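Local structure of uncharacterized protein PA2218 (Pseudomonas aeruginosa, 2HDW) at residues Ala83-Pro88 and Val126-Asp131; Lys65-Lys70 and Lys89-Asp94; Arg225-Leu230 and Thr288-Met293. The protein is of unknown specific function but has the alpha/beta hydrolase fold and is probably a hydrolase. One frame throughout, in Å; residues are numbered along the deposited sequence.

Overall arrangement
Contacts 1 and 2 lie side by side at one end of the mixed central sheet, with centres 11 Å apart. Their segments alternate along the chain: 65-70, 83-88, 89-94, then 126-131. Strand 66-74 is the outermost strand. It pairs with strand 80-88, which pairs in turn with strand 126-130. The two contacts touch directly, for example through H68 and D84. Contact 3 comes later in the chain, in the long insertion between strands 197-201 and 309-314. Its centre is about 34 Å from the centre of contact 1 and about 45 Å from that of contact 2, beyond the chain's centre. The first two contacts therefore belong to the sheet edge, the third to a helical addition.

Contact 1. Residues Ala83-Pro88 and Val126-Asp131; sequences ADLYLP and VTLAFD
Four backbone hydrogen bonds join D84 to A129 and Y86 to T127, both hydrogen-bonded pairs of an antiparallel ladder. D84 N lies 2.8 Å from A129 O, and the amide of A129 returns the bond to D84 O. The Y86 and T127 amides bond each other's carbonyls in the same way; T127 N to Y86 O is nearly straight, at 174°. T127 O also receives a CA-H...O contact from L85 CA at 3.3 Å. D84 O receives another from L128 CA.

Polar side chains turn to partners beyond the two strands. T127 OG1 bonds to A117 O of helix 112-122. A chi1 of 64° tucks the hydroxyl in over the backbone, flanked by N and C. There T127 OG1 lies 3.3 Å from Y86 CB and oblique to the Y86 ring. D84 OD1 is held twice, by a hydrogen bond from H68 NE2 and a salt bridge to K58.

Strand 80-88 is the strand that runs against both its neighbours in this alpha/beta hydrolase sheet. Strand 126-130, by contrast, is parallel to its other neighbour, strand 96-102. The pairing buries 477 Å² between the segments.

A83, L85, L128 and F130 share one face of the sheet. With chi1 at -174° and the branch turned, one methyl of L128 reaches the neighbouring strand. L128 CD1 meets A83 CB at 3.5 Å, tight for two carbons, and L85 CB at 3.9 Å. L85 CD1 bends toward V126 CG1 and closes to 3.2 Å from T127 O. A83 CB also meets F130 CB at 3.6 Å, while the F130 ring leads away. Helix 148-164 packs on L128 and F130, whose ring also meets W181, and helix 112-122 covers Y86 and T127 on the other face.

Contact 2. Residues Lys65-Lys70 and Lys89-Asp94; sequences KVEHRK and KNRGGD
E67 and R91 form the one salt bridge between residues 65-70, at the start of strand 66-74, and the loop 89-94. R91 NH1 gives a weak hydrogen bond to E67 OE2 at 3.3 Å, with an angle of 156° at the hydrogen. The carboxylate oxygen sits at the edge of the guanidinium, near its plane. The two flat groups are turned 84° apart, and R91 NH2 stays 3.9 Å from E67 OE2. The bridge therefore rests on one N-H and is not a two-pronged pairing. The main partner of R91 NH1 is P88 O, at the end of strand 80-88; E67 OE2 is a weaker addition.

A looser charge attraction joins E67 OE1 and K89 NZ, 4.1 Å apart, too far for a salt bridge.

The remaining contacts are packing of chains across each other. The aliphatic part of K89 crosses the strand end at a slant to E67. K89 CG meets E67 CG at 3.5 Å, and K89 CE comes to 3.4 Å from V66 O. A bend at the end of the lysine, chi4 -63°, brings K89 NZ to 3.2 Å from E67 CG. K89 NZ sits beside that carbon, while the extended glutamate carries its carboxylate away toward R91.

The segments lie at the edge of the hydrolase sheet. Strand 66-74 is outermost, and the loop follows its neighbour, strand 80-88. A backbone hydrogen bond between E67 and L87 pairs the strands just before the loop leaves.

E67 thus faces two cations, which would probably stabilise its negative charge. The one bond is weak, the lysine lies farther off, and R91 also touches a crystal neighbour. The pairing is probably a weak electrostatic one, screened by solvent at this surface site.

Contact 3. Residues Arg225-Leu230 and Thr288-Met293; sequences RTLEQL and TPLSFM
L230 and L290 run in opposite senses, and their methyl ends overlap. L230 CD1 meets L290 CD2 at 3.6 Å. L290 CD2 also rests 3.8 Å from L230 CB, alongside the helix-borne leucine. P289 is a more distant neighbour, with P289 CB 4.4 Å from L230 CD1.

M293 makes the second half of the contact. M293 SD lies close to two leucine methyls, L227 CD2 at 3.9 Å and L230 CD1 at 4.0 Å. The M293 chain passes L227 head to tail but lies slantwise to L230. It is straight through chi2 and then bends, with chi3 at 80°. The bend brings M293 CE up to T226 CG2 at 4.1 Å, where the two side chains stand at about a right angle.

T226 offers its methyl here because CG2 is anti to the backbone N; its hydroxyl bonds instead to Q222 O, one turn earlier in the helix.

Both segments belong to the insertion between strands 197-201 and 309-314 of the alpha/beta hydrolase fold. Many relatives carry a lid or cap at this point, and the helices here are consistent with one. One side of helix 220-240 packs on the short, weakly bonded helix at 289-292.

The packing across the two segments is apolar. M293 adds a polar link through its backbone, since M293 O accepts a hydrogen bond from R223 NH2. On another side of the short helix, P289 and F292 pack on helix 206-212, and the F292 ring also meets F105. L227 and M293 both touch a crystal neighbour.

Contact 1. Residues Ala83-Pro88 and Val126-Asp131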
ATOM      1  N   ALA A  83      -0.328 -13.303   2.183  1.00 10.51           N
ATOM      2  CA  ALA A  83      -0.721 -12.310   3.171  1.00 11.80           C
ATOM      3  C   ALA A  83      -0.690 -12.838   4.598  1.00 12.58           C
ATOM      4  O   ALA A  83      -0.658 -14.051   4.828  1.00 11.62           O
ATOM      5  CB  ALA A  83      -2.121 -11.792   2.849  1.00  9.57           C
ATOM      6  N   ASP A  84      -0.689 -11.908   5.549  1.00 12.16           N
ATOM      7  CA  ASP A  84      -0.706 -12.239   6.967  1.00 12.08           C
ATOM      8  C   ASP A  84      -2.091 -11.851   7.457  1.00 11.96           C
ATOM      9  O   ASP A  84      -2.551 -10.734   7.220  1.00  9.80           O
ATOM     10  CB  ASP A  84       0.344 -11.435   7.744  1.00 11.89           C
ATOM     11  CG  ASP A  84       1.760 -11.931   7.512  1.00 13.05           C
ATOM     12  OD1 ASP A  84       2.033 -13.114   7.817  1.00 12.47           O
ATOM     13  OD2 ASP A  84       2.605 -11.136   7.036  1.00 12.00           O
ATOM     14  N   LEU A  85      -2.751 -12.784   8.129  1.00 12.13           N
ATOM     15  CA  LEU A  85      -4.085 -12.567   8.667  1.00 12.20           C
ATOM     16  C   LEU A  85      -4.001 -12.498  10.189  1.00 13.06           C
ATOM     17  O   LEU A  85      -3.416 -13.379  10.819  1.00 13.93           O
ATOM     18  CB  LEU A  85      -4.995 -13.720   8.255  1.00 12.11           C
ATOM     19  CG  LEU A  85      -6.418 -13.763   8.812  1.00 12.54           C
ATOM     20  CD1 LEU A  85      -7.248 -12.626   8.225  1.00 13.63           C
ATOM     21  CD2 LEU A  85      -7.034 -15.104   8.467  1.00 10.15           C
ATOM     22  N   TYR A  86      -4.583 -11.452  10.770  1.00 13.62           N
ATOM     23  CA  TYR A  86      -4.577 -11.263  12.220  1.00 12.25           C
ATOM     24  C   TYR A  86      -6.007 -11.184  12.740  1.00 12.53           C
ATOM     25  O   TYR A  86      -6.831 -10.454  12.188  1.00 11.47           O
ATOM     26  CB  TYR A  86      -3.853  -9.964  12.588  1.00 12.66           C
ATOM     27  CG  TYR A  86      -2.418  -9.874  12.122  1.00 11.68           C
ATOM     28  CD1 TYR A  86      -1.357 -10.204  12.972  1.00 13.91           C
ATOM     29  CD2 TYR A  86      -2.119  -9.453  10.829  1.00 11.96           C
ATOM     30  CE1 TYR A  86      -0.029 -10.109  12.538  1.00 10.90           C
ATOM     31  CE2 TYR A  86      -0.806  -9.359  10.385  1.00 13.39           C
ATOM     32  CZ  TYR A  86       0.235  -9.685  11.239  1.00 14.41           C
ATOM     33  OH  TYR A  86       1.529  -9.586  10.774  1.00 13.18           O
ATOM     34  N   LEU A  87      -6.296 -11.927  13.805  1.00 12.59           N
ATOM     35  CA  LEU A  87      -7.630 -11.921  14.402  1.00 13.65           C
ATOM     36  C   LEU A  87      -7.559 -11.732  15.910  1.00 13.25           C
ATOM     37  O   LEU A  87      -6.605 -12.165  16.556  1.00 14.06           O
ATOM     38  CB  LEU A  87      -8.371 -13.237  14.122  1.00 15.17           C
ATOM     39  CG  LEU A  87      -8.594 -13.693  12.677  1.00 18.59           C
ATOM     40  CD1 LEU A  87      -7.282 -14.199  12.091  1.00 17.69           C
ATOM     41  CD2 LEU A  87      -9.635 -14.803  12.656  1.00 19.82           C
ATOM     42  N   PRO A  88      -8.571 -11.071  16.490  1.00 12.50           N
ATOM     43  CA  PRO A  88      -8.605 -10.847  17.939  1.00 13.17           C
ATOM     44  C   PRO A  88      -8.837 -12.205  18.612  1.00 12.48           C
ATOM     45  O   PRO A  88      -9.458 -13.084  18.018  1.00 11.37           O
ATOM     46  CB  PRO A  88      -9.809  -9.914  18.122  1.00 13.42           C
ATOM     47  CG  PRO A  88      -9.936  -9.221  16.789  1.00 15.22           C
ATOM     48  CD  PRO A  88      -9.650 -10.333  15.812  1.00 12.31           C
ATOM     49  N   VAL A 126     -10.650  -7.867  12.373  1.00 11.43           N
ATOM     50  CA  VAL A 126      -9.979  -8.998  11.746  1.00 11.47           C
ATOM     51  C   VAL A 126      -9.196  -8.260  10.663  1.00 10.92           C
ATOM     52  O   VAL A 126      -9.781  -7.466   9.933  1.00 11.35           O
ATOM     53  CB  VAL A 126     -10.972  -9.961  11.076  1.00 11.69           C
ATOM     54  CG1 VAL A 126     -10.226 -10.904  10.149  1.00 11.72           C
ATOM     55  CG2 VAL A 126     -11.732 -10.749  12.134  1.00 10.27           C
ATOM     56  N   THR A 127      -7.893  -8.500  10.555  1.00 11.64           N
ATOM     57  CA  THR A 127      -7.103  -7.776   9.564  1.00 12.14           C
ATOM     58  C   THR A 127      -6.226  -8.627   8.664  1.00 13.01           C
ATOM     59  O   THR A 127      -5.907  -9.777   8.972  1.00 13.70           O
ATOM     60  CB  THR A 127      -6.212  -6.724  10.239  1.00 10.67           C
ATOM     61  OG1 THR A 127      -5.260  -7.380  11.083  1.00 11.21           O
ATOM     62  CG2 THR A 127      -7.059  -5.774  11.079  1.00 10.51           C
ATOM     63  N   LEU A 128      -5.818  -8.028   7.552  1.00 13.20           N
ATOM     64  CA  LEU A 128      -5.001  -8.713   6.570  1.00 13.95           C
ATOM     65  C   LEU A 128      -4.011  -7.754   5.898  1.00 14.69           C
ATOM     66  O   LEU A 128      -4.403  -6.699   5.397  1.00 17.01           O
ATOM     67  CB  LEU A 128      -5.932  -9.334   5.524  1.00 14.94           C
ATOM     68  CG  LEU A 128      -5.413 -10.245   4.414  1.00 17.68           C
ATOM     69  CD1 LEU A 128      -4.802 -11.508   5.015  1.00 20.29           C
ATOM     70  CD2 LEU A 128      -6.572 -10.608   3.492  1.00 17.57           C
ATOM     71  N   ALA A 129      -2.731  -8.119   5.912  1.00 13.22           N
ATOM     72  CA  ALA A 129      -1.677  -7.336   5.269  1.00 10.88           C
ATOM     73  C   ALA A 129      -1.179  -8.259   4.157  1.00 12.15           C
ATOM     74  O   ALA A 129      -0.795  -9.400   4.418  1.00 10.95           O
ATOM     75  CB  ALA A 129      -0.549  -7.025   6.264  1.00 13.04           C
ATOM     76  N   PHE A 130      -1.187  -7.774   2.919  1.00 11.14           N
ATOM     77  CA  PHE A 130      -0.791  -8.602   1.789  1.00 10.77           C
ATOM     78  C   PHE A 130       0.371  -8.074   0.960  1.00 11.73           C
ATOM     79  O   PHE A 130       0.682  -6.882   0.978  1.00 10.63           O
ATOM     80  CB  PHE A 130      -1.994  -8.783   0.864  1.00 12.19           C
ATOM     81  CG  PHE A 130      -2.434  -7.508   0.196  1.00 11.52           C
ATOM     82  CD1 PHE A 130      -1.809  -7.066  -0.972  1.00 10.92           C
ATOM     83  CD2 PHE A 130      -3.446  -6.727   0.753  1.00 11.05           C
ATOM     84  CE1 PHE A 130      -2.183  -5.864  -1.575  1.00 10.07           C
ATOM     85  CE2 PHE A 130      -3.830  -5.522   0.161  1.00 11.35           C
ATOM     86  CZ  PHE A 130      -3.197  -5.090  -1.007  1.00 13.56           C
ATOM     87  N   ASP A 131       1.009  -8.986   0.232  1.00  9.50           N
ATOM     88  CA  ASP A 131       2.093  -8.620  -0.662  1.00  9.06           C
ATOM     89  C   ASP A 131       1.483  -8.439  -2.049  1.00  9.29           C
ATOM     90  O   ASP A 131       0.817  -9.338  -2.572  1.00  6.92           O
ATOM     91  CB  ASP A 131       3.165  -9.714  -0.716  1.00  9.08           C
ATOM     92  CG  ASP A 131       4.044  -9.731   0.518  1.00 10.44           C
ATOM     93  OD1 ASP A 131       4.214  -8.657   1.138  1.00 11.34           O
ATOM     94  OD2 ASP A 131       4.583 -10.809   0.854  1.00 10.63           O
TER

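Contact 2. Residues Lys65-Lys70 and Lys89-Asp94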
ATOM      1  N   LYS A  65      -1.882 -10.670  22.018  1.00 20.79           N
ATOM      2  CA  LYS A  65      -3.323 -10.470  21.999  1.00 20.61           C
ATOM      3  C   LYS A  65      -3.974 -10.851  20.670  1.00 19.91           C
ATOM      4  O   LYS A  65      -5.179 -10.694  20.495  1.00 19.62           O
ATOM      5  CB  LYS A  65      -3.653  -9.011  22.324  1.00 22.17           C
ATOM      6  CG  LYS A  65      -3.254  -8.587  23.726  1.00 25.44           C
ATOM      7  CD  LYS A  65      -3.848  -7.234  24.079  1.00 27.68           C
ATOM      8  CE  LYS A  65      -3.587  -6.879  25.539  1.00 29.56           C
ATOM      9  NZ  LYS A  65      -4.253  -5.603  25.925  1.00 30.00           N
ATOM     10  N   VAL A  66      -3.186 -11.364  19.735  1.00 18.33           N
ATOM     11  CA  VAL A  66      -3.737 -11.723  18.439  1.00 18.95           C
ATOM     12  C   VAL A  66      -3.343 -13.121  17.986  1.00 18.17           C
ATOM     13  O   VAL A  66      -2.341 -13.670  18.436  1.00 18.26           O
ATOM     14  CB  VAL A  66      -3.286 -10.708  17.360  1.00 20.06           C
ATOM     15  CG1 VAL A  66      -3.908 -11.049  16.027  1.00 23.12           C
ATOM     16  CG2 VAL A  66      -3.679  -9.299  17.782  1.00 20.20           C
ATOM     17  N   GLU A  67      -4.161 -13.691  17.107  1.00 18.08           N
ATOM     18  CA  GLU A  67      -3.911 -15.006  16.537  1.00 18.62           C
ATOM     19  C   GLU A  67      -3.456 -14.725  15.115  1.00 18.46           C
ATOM     20  O   GLU A  67      -4.145 -14.033  14.366  1.00 18.63           O
ATOM     21  CB  GLU A  67      -5.188 -15.841  16.504  1.00 21.49           C
ATOM     22  CG  GLU A  67      -5.728 -16.228  17.865  1.00 26.16           C
ATOM     23  CD  GLU A  67      -7.030 -17.010  17.768  1.00 27.98           C
ATOM     24  OE1 GLU A  67      -7.547 -17.429  18.825  1.00 30.78           O
ATOM     25  OE2 GLU A  67      -7.536 -17.202  16.638  1.00 27.65           O
ATOM     26  N   HIS A  68      -2.303 -15.263  14.742  1.00 17.73           N
ATOM     27  CA  HIS A  68      -1.765 -15.028  13.414  1.00 17.94           C
ATOM     28  C   HIS A  68      -1.449 -16.273  12.600  1.00 19.18           C
ATOM     29  O   HIS A  68      -1.043 -17.302  13.143  1.00 17.25           O
ATOM     30  CB  HIS A  68      -0.497 -14.175  13.514  1.00 17.47           C
ATOM     31  CG  HIS A  68       0.335 -14.200  12.270  1.00 18.58           C
ATOM     32  ND1 HIS A  68       1.159 -15.256  11.950  1.00 19.41           N
ATOM     33  CD2 HIS A  68       0.407 -13.335  11.230  1.00 17.79           C
ATOM     34  CE1 HIS A  68       1.705 -15.042  10.765  1.00 19.37           C
ATOM     35  NE2 HIS A  68       1.264 -13.883  10.306  1.00 18.70           N
ATOM     36  N   ARG A  69      -1.637 -16.152  11.287  1.00 19.62           N
ATOM     37  CA  ARG A  69      -1.342 -17.225  10.342  1.00 18.66           C
ATOM     38  C   ARG A  69      -1.262 -16.625   8.935  1.00 17.68           C
ATOM     39  O   ARG A  69      -1.856 -15.575   8.662  1.00 15.74           O
ATOM     40  CB  ARG A  69      -2.404 -18.333  10.412  1.00 21.85           C
ATOM     41  CG  ARG A  69      -3.766 -18.005   9.808  1.00 21.88           C
ATOM     42  CD  ARG A  69      -4.605 -19.280   9.737  1.00 24.43           C
ATOM     43  NE  ARG A  69      -5.675 -19.221   8.741  1.00 26.23           N
ATOM     44  CZ  ARG A  69      -6.876 -18.695   8.953  1.00 27.12           C
ATOM     45  NH1 ARG A  69      -7.177 -18.176  10.139  1.00 27.74           N
ATOM     46  NH2 ARG A  69      -7.779 -18.690   7.978  1.00 23.75           N
ATOM     47  N   LYS A  70      -0.514 -17.276   8.049  1.00 14.60           N
ATOM     48  CA  LYS A  70      -0.353 -16.777   6.684  1.00 14.71           C
ATOM     49  C   LYS A  70      -1.373 -17.415   5.749  1.00 14.43           C
ATOM     50  O   LYS A  70      -1.731 -18.579   5.906  1.00 14.15           O
ATOM     51  CB  LYS A  70       1.069 -17.060   6.186  1.00 16.05           C
ATOM     52  CG  LYS A  70       2.140 -16.863   7.263  1.00 17.60           C
ATOM     53  CD  LYS A  70       3.145 -15.756   6.945  1.00 18.02           C
ATOM     54  CE  LYS A  70       4.092 -16.143   5.832  1.00 16.14           C
ATOM     55  NZ  LYS A  70       5.337 -15.309   5.847  1.00 12.70           N
ATOM     56  N   LYS A  89      -8.326 -12.378  19.829  1.00 13.19           N
ATOM     57  CA  LYS A  89      -8.511 -13.628  20.571  1.00 15.05           C
ATOM     58  C   LYS A  89      -9.778 -13.551  21.430  1.00 15.20           C
ATOM     59  O   LYS A  89     -10.302 -12.461  21.670  1.00 14.47           O
ATOM     60  CB  LYS A  89      -7.318 -13.897  21.494  1.00 15.57           C
ATOM     61  CG  LYS A  89      -6.022 -14.298  20.800  1.00 19.46           C
ATOM     62  CD  LYS A  89      -4.951 -14.619  21.838  1.00 22.52           C
ATOM     63  CE  LYS A  89      -3.667 -15.116  21.199  1.00 26.62           C
ATOM     64  NZ  LYS A  89      -3.882 -16.388  20.464  1.00 27.91           N
ATOM     65  N   ASN A  90     -10.254 -14.704  21.900  1.00 13.86           N
ATOM     66  CA  ASN A  90     -11.450 -14.758  22.747  1.00 14.14           C
ATOM     67  C   ASN A  90     -12.584 -13.933  22.147  1.00 13.81           C
ATOM     68  O   ASN A  90     -13.102 -13.006  22.775  1.00 13.18           O
ATOM     69  CB  ASN A  90     -11.117 -14.238  24.149  1.00 13.83           C
ATOM     70  CG  ASN A  90     -10.068 -15.086  24.846  1.00 15.04           C
ATOM     71  OD1 ASN A  90      -9.248 -14.575  25.611  1.00 19.53           O
ATOM     72  ND2 ASN A  90     -10.095 -16.389  24.593  1.00 10.89           N
ATOM     73  N   ARG A  91     -12.971 -14.293  20.931  1.00 12.93           N
ATOM     74  CA  ARG A  91     -14.025 -13.590  20.219  1.00 14.37           C
ATOM     75  C   ARG A  91     -15.430 -13.951  20.700  1.00 16.22           C
ATOM     76  O   ARG A  91     -15.698 -15.086  21.104  1.00 16.30           O
ATOM     77  CB  ARG A  91     -13.898 -13.871  18.714  1.00 13.25           C
ATOM     78  CG  ARG A  91     -12.563 -13.444  18.115  1.00 13.28           C
ATOM     79  CD  ARG A  91     -12.496 -13.753  16.613  1.00 14.00           C
ATOM     80  NE  ARG A  91     -12.450 -15.188  16.344  1.00 13.20           N
ATOM     81  CZ  ARG A  91     -11.389 -15.959  16.565  1.00 17.23           C
ATOM     82  NH1 ARG A  91     -10.273 -15.432  17.057  1.00 15.09           N
ATOM     83  NH2 ARG A  91     -11.445 -17.261  16.306  1.00 16.85           N
ATOM     84  N   GLY A  92     -16.322 -12.968  20.645  1.00 18.26           N
ATOM     85  CA  GLY A  92     -17.696 -13.178  21.060  1.00 18.80           C
ATOM     86  C   GLY A  92     -18.483 -13.959  20.027  1.00 21.04           C
ATOM     87  O   GLY A  92     -17.900 -14.618  19.165  1.00 21.99           O
ATOM     88  N   GLY A  93     -19.809 -13.869  20.099  1.00 21.10           N
ATOM     89  CA  GLY A  93     -20.657 -14.607  19.178  1.00 22.86           C
ATOM     90  C   GLY A  93     -20.913 -14.021  17.798  1.00 23.71           C
ATOM     91  O   GLY A  93     -21.180 -14.771  16.859  1.00 24.45           O
ATOM     92  N   ASP A  94     -20.836 -12.700  17.662  1.00 23.91           N
ATOM     93  CA  ASP A  94     -21.087 -12.056  16.373  1.00 24.68           C
ATOM     94  C   ASP A  94     -19.866 -12.010  15.461  1.00 23.44           C
ATOM     95  O   ASP A  94     -18.731 -11.947  15.934  1.00 22.96           O
ATOM     96  CB  ASP A  94     -21.593 -10.630  16.590  1.00 27.84           C
ATOM     97  CG  ASP A  94     -22.858 -10.581  17.419  1.00 29.31           C
ATOM     98  OD1 ASP A  94     -22.804 -10.942  18.609  1.00 32.57           O
ATOM     99  OD2 ASP A  94     -23.909 -10.185  16.880  1.00 34.34           O
TER

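Contact 3. Residues Arg225-Leu230 and Thr288-Met293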
ATOM      1  N   ARG A 225      11.229  12.572 -23.039  1.00 14.64           N
ATOM      2  CA  ARG A 225      12.586  12.039 -23.022  1.00 14.73           C
ATOM      3  C   ARG A 225      12.595  10.711 -22.258  1.00 13.33           C
ATOM      4  O   ARG A 225      13.206   9.739 -22.695  1.00 13.43           O
ATOM      5  CB  ARG A 225      13.511  13.050 -22.341  1.00 18.70           C
ATOM      6  CG  ARG A 225      14.982  12.684 -22.307  1.00 23.52           C
ATOM      7  CD  ARG A 225      15.657  13.421 -21.150  1.00 28.94           C
ATOM      8  NE  ARG A 225      15.225  14.819 -21.089  1.00 33.25           N
ATOM      9  CZ  ARG A 225      15.151  15.539 -19.972  1.00 33.32           C
ATOM     10  NH1 ARG A 225      15.481  15.002 -18.804  1.00 34.65           N
ATOM     11  NH2 ARG A 225      14.737  16.799 -20.022  1.00 35.35           N
ATOM     12  N   THR A 226      11.911  10.677 -21.116  1.00 10.67           N
ATOM     13  CA  THR A 226      11.841   9.464 -20.306  1.00  9.62           C
ATOM     14  C   THR A 226      11.153   8.333 -21.073  1.00  9.25           C
ATOM     15  O   THR A 226      11.618   7.194 -21.069  1.00  6.35           O
ATOM     16  CB  THR A 226      11.077   9.724 -18.983  1.00 10.61           C
ATOM     17  OG1 THR A 226      11.807  10.672 -18.197  1.00 11.78           O
ATOM     18  CG2 THR A 226      10.919   8.429 -18.180  1.00 10.72           C
ATOM     19  N   LEU A 227      10.045   8.652 -21.738  1.00  8.84           N
ATOM     20  CA  LEU A 227       9.316   7.653 -22.506  1.00  9.46           C
ATOM     21  C   LEU A 227      10.165   7.118 -23.660  1.00 10.46           C
ATOM     22  O   LEU A 227      10.157   5.916 -23.947  1.00 11.24           O
ATOM     23  CB  LEU A 227       8.010   8.251 -23.028  1.00 11.18           C
ATOM     24  CG  LEU A 227       6.999   8.586 -21.929  1.00 11.71           C
ATOM     25  CD1 LEU A 227       5.778   9.267 -22.544  1.00  9.80           C
ATOM     26  CD2 LEU A 227       6.598   7.303 -21.186  1.00 10.22           C
ATOM     27  N   GLU A 228      10.910   8.005 -24.315  1.00 10.41           N
ATOM     28  CA  GLU A 228      11.762   7.579 -25.411  1.00 12.67           C
ATOM     29  C   GLU A 228      12.781   6.576 -24.891  1.00 12.93           C
ATOM     30  O   GLU A 228      13.047   5.563 -25.536  1.00 13.94           O
ATOM     31  CB  GLU A 228      12.482   8.777 -26.037  1.00 13.92           C
ATOM     32  CG  GLU A 228      11.542   9.767 -26.706  1.00 17.88           C
ATOM     33  CD  GLU A 228      12.269  10.957 -27.299  1.00 18.89           C
ATOM     34  OE1 GLU A 228      13.362  11.296 -26.794  1.00 16.59           O
ATOM     35  OE2 GLU A 228      11.739  11.561 -28.257  1.00 18.61           O
ATOM     36  N   GLN A 229      13.344   6.860 -23.718  1.00 12.62           N
ATOM     37  CA  GLN A 229      14.332   5.979 -23.102  1.00 14.45           C
ATOM     38  C   GLN A 229      13.711   4.635 -22.738  1.00 14.04           C
ATOM     39  O   GLN A 229      14.335   3.592 -22.905  1.00 12.55           O
ATOM     40  CB  GLN A 229      14.906   6.623 -21.835  1.00 17.82           C
ATOM     41  CG  GLN A 229      15.663   7.914 -22.064  1.00 24.73           C
ATOM     42  CD  GLN A 229      16.129   8.548 -20.765  1.00 28.12           C
ATOM     43  OE1 GLN A 229      15.319   8.983 -19.943  1.00 30.98           O
ATOM     44  NE2 GLN A 229      17.443   8.597 -20.570  1.00 31.10           N
ATOM     45  N   LEU A 230      12.485   4.666 -22.221  1.00 13.61           N
ATOM     46  CA  LEU A 230      11.799   3.432 -21.848  1.00 12.87           C
ATOM     47  C   LEU A 230      11.627   2.567 -23.091  1.00 12.36           C
ATOM     48  O   LEU A 230      11.773   1.351 -23.027  1.00 11.09           O
ATOM     49  CB  LEU A 230      10.439   3.747 -21.207  1.00 12.51           C
ATOM     50  CG  LEU A 230      10.558   4.428 -19.833  1.00 15.16           C
ATOM     51  CD1 LEU A 230       9.200   4.898 -19.337  1.00 11.74           C
ATOM     52  CD2 LEU A 230      11.183   3.449 -18.851  1.00 14.45           C
ATOM     53  N   THR A 288       8.682  -0.591 -15.561  1.00 12.57           N
ATOM     54  CA  THR A 288       7.466  -0.526 -14.742  1.00 10.62           C
ATOM     55  C   THR A 288       6.663   0.773 -14.898  1.00 10.75           C
ATOM     56  O   THR A 288       5.435   0.743 -14.964  1.00 10.56           O
ATOM     57  CB  THR A 288       7.794  -0.741 -13.235  1.00 10.33           C
ATOM     58  OG1 THR A 288       7.909  -2.146 -12.968  1.00  8.75           O
ATOM     59  CG2 THR A 288       6.704  -0.146 -12.343  1.00  9.77           C
ATOM     60  N   PRO A 289       7.343   1.931 -14.959  1.00  9.87           N
ATOM     61  CA  PRO A 289       6.648   3.218 -15.104  1.00 10.63           C
ATOM     62  C   PRO A 289       5.692   3.378 -16.299  1.00  9.33           C
ATOM     63  O   PRO A 289       4.782   4.197 -16.255  1.00  9.07           O
ATOM     64  CB  PRO A 289       7.797   4.222 -15.169  1.00 10.01           C
ATOM     65  CG  PRO A 289       8.869   3.562 -14.341  1.00 10.44           C
ATOM     66  CD  PRO A 289       8.796   2.138 -14.815  1.00 10.21           C
ATOM     67  N   LEU A 290       5.891   2.610 -17.363  1.00 10.39           N
ATOM     68  CA  LEU A 290       5.032   2.741 -18.540  1.00  9.65           C
ATOM     69  C   LEU A 290       3.528   2.728 -18.270  1.00 10.64           C
ATOM     70  O   LEU A 290       2.787   3.520 -18.856  1.00 11.04           O
ATOM     71  CB  LEU A 290       5.379   1.666 -19.568  1.00 10.46           C
ATOM     72  CG  LEU A 290       6.724   1.864 -20.270  1.00  8.67           C
ATOM     73  CD1 LEU A 290       7.068   0.623 -21.057  1.00  9.06           C
ATOM     74  CD2 LEU A 290       6.662   3.097 -21.183  1.00 11.54           C
ATOM     75  N   SER A 291       3.063   1.843 -17.394  1.00  8.80           N
ATOM     76  CA  SER A 291       1.629   1.791 -17.108  1.00 10.03           C
ATOM     77  C   SER A 291       1.187   2.980 -16.263  1.00 10.80           C
ATOM     78  O   SER A 291       0.195   3.637 -16.582  1.00 10.48           O
ATOM     79  CB  SER A 291       1.257   0.479 -16.401  1.00  8.35           C
ATOM     80  OG  SER A 291       1.962   0.333 -15.183  1.00 13.20           O
ATOM     81  N   PHE A 292       1.932   3.255 -15.191  1.00  9.78           N
ATOM     82  CA  PHE A 292       1.625   4.365 -14.290  1.00 11.11           C
ATOM     83  C   PHE A 292       1.635   5.725 -14.979  1.00  9.57           C
ATOM     84  O   PHE A 292       0.823   6.596 -14.663  1.00 10.78           O
ATOM     85  CB  PHE A 292       2.624   4.380 -13.124  1.00  8.85           C
ATOM     86  CG  PHE A 292       2.433   3.248 -12.157  1.00  9.23           C
ATOM     87  CD1 PHE A 292       1.537   3.367 -11.095  1.00  7.24           C
ATOM     88  CD2 PHE A 292       3.134   2.054 -12.318  1.00  7.90           C
ATOM     89  CE1 PHE A 292       1.339   2.312 -10.204  1.00  8.02           C
ATOM     90  CE2 PHE A 292       2.945   0.991 -11.436  1.00  6.55           C
ATOM     91  CZ  PHE A 292       2.045   1.122 -10.375  1.00  8.17           C
ATOM     92  N   MET A 293       2.551   5.902 -15.922  1.00  9.06           N
ATOM     93  CA  MET A 293       2.672   7.167 -16.640  1.00  9.53           C
ATOM     94  C   MET A 293       1.557   7.349 -17.672  1.00  9.66           C
ATOM     95  O   MET A 293       1.364   8.451 -18.199  1.00 10.03           O
ATOM     96  CB  MET A 293       4.041   7.244 -17.353  1.00  7.95           C
ATOM     97  CG  MET A 293       5.273   7.241 -16.425  1.00  9.38           C
ATOM     98  SD  MET A 293       6.886   7.374 -17.306  1.00  1.11           S
ATOM     99  CE  MET A 293       6.929   9.089 -17.595  1.00 11.60           C
TER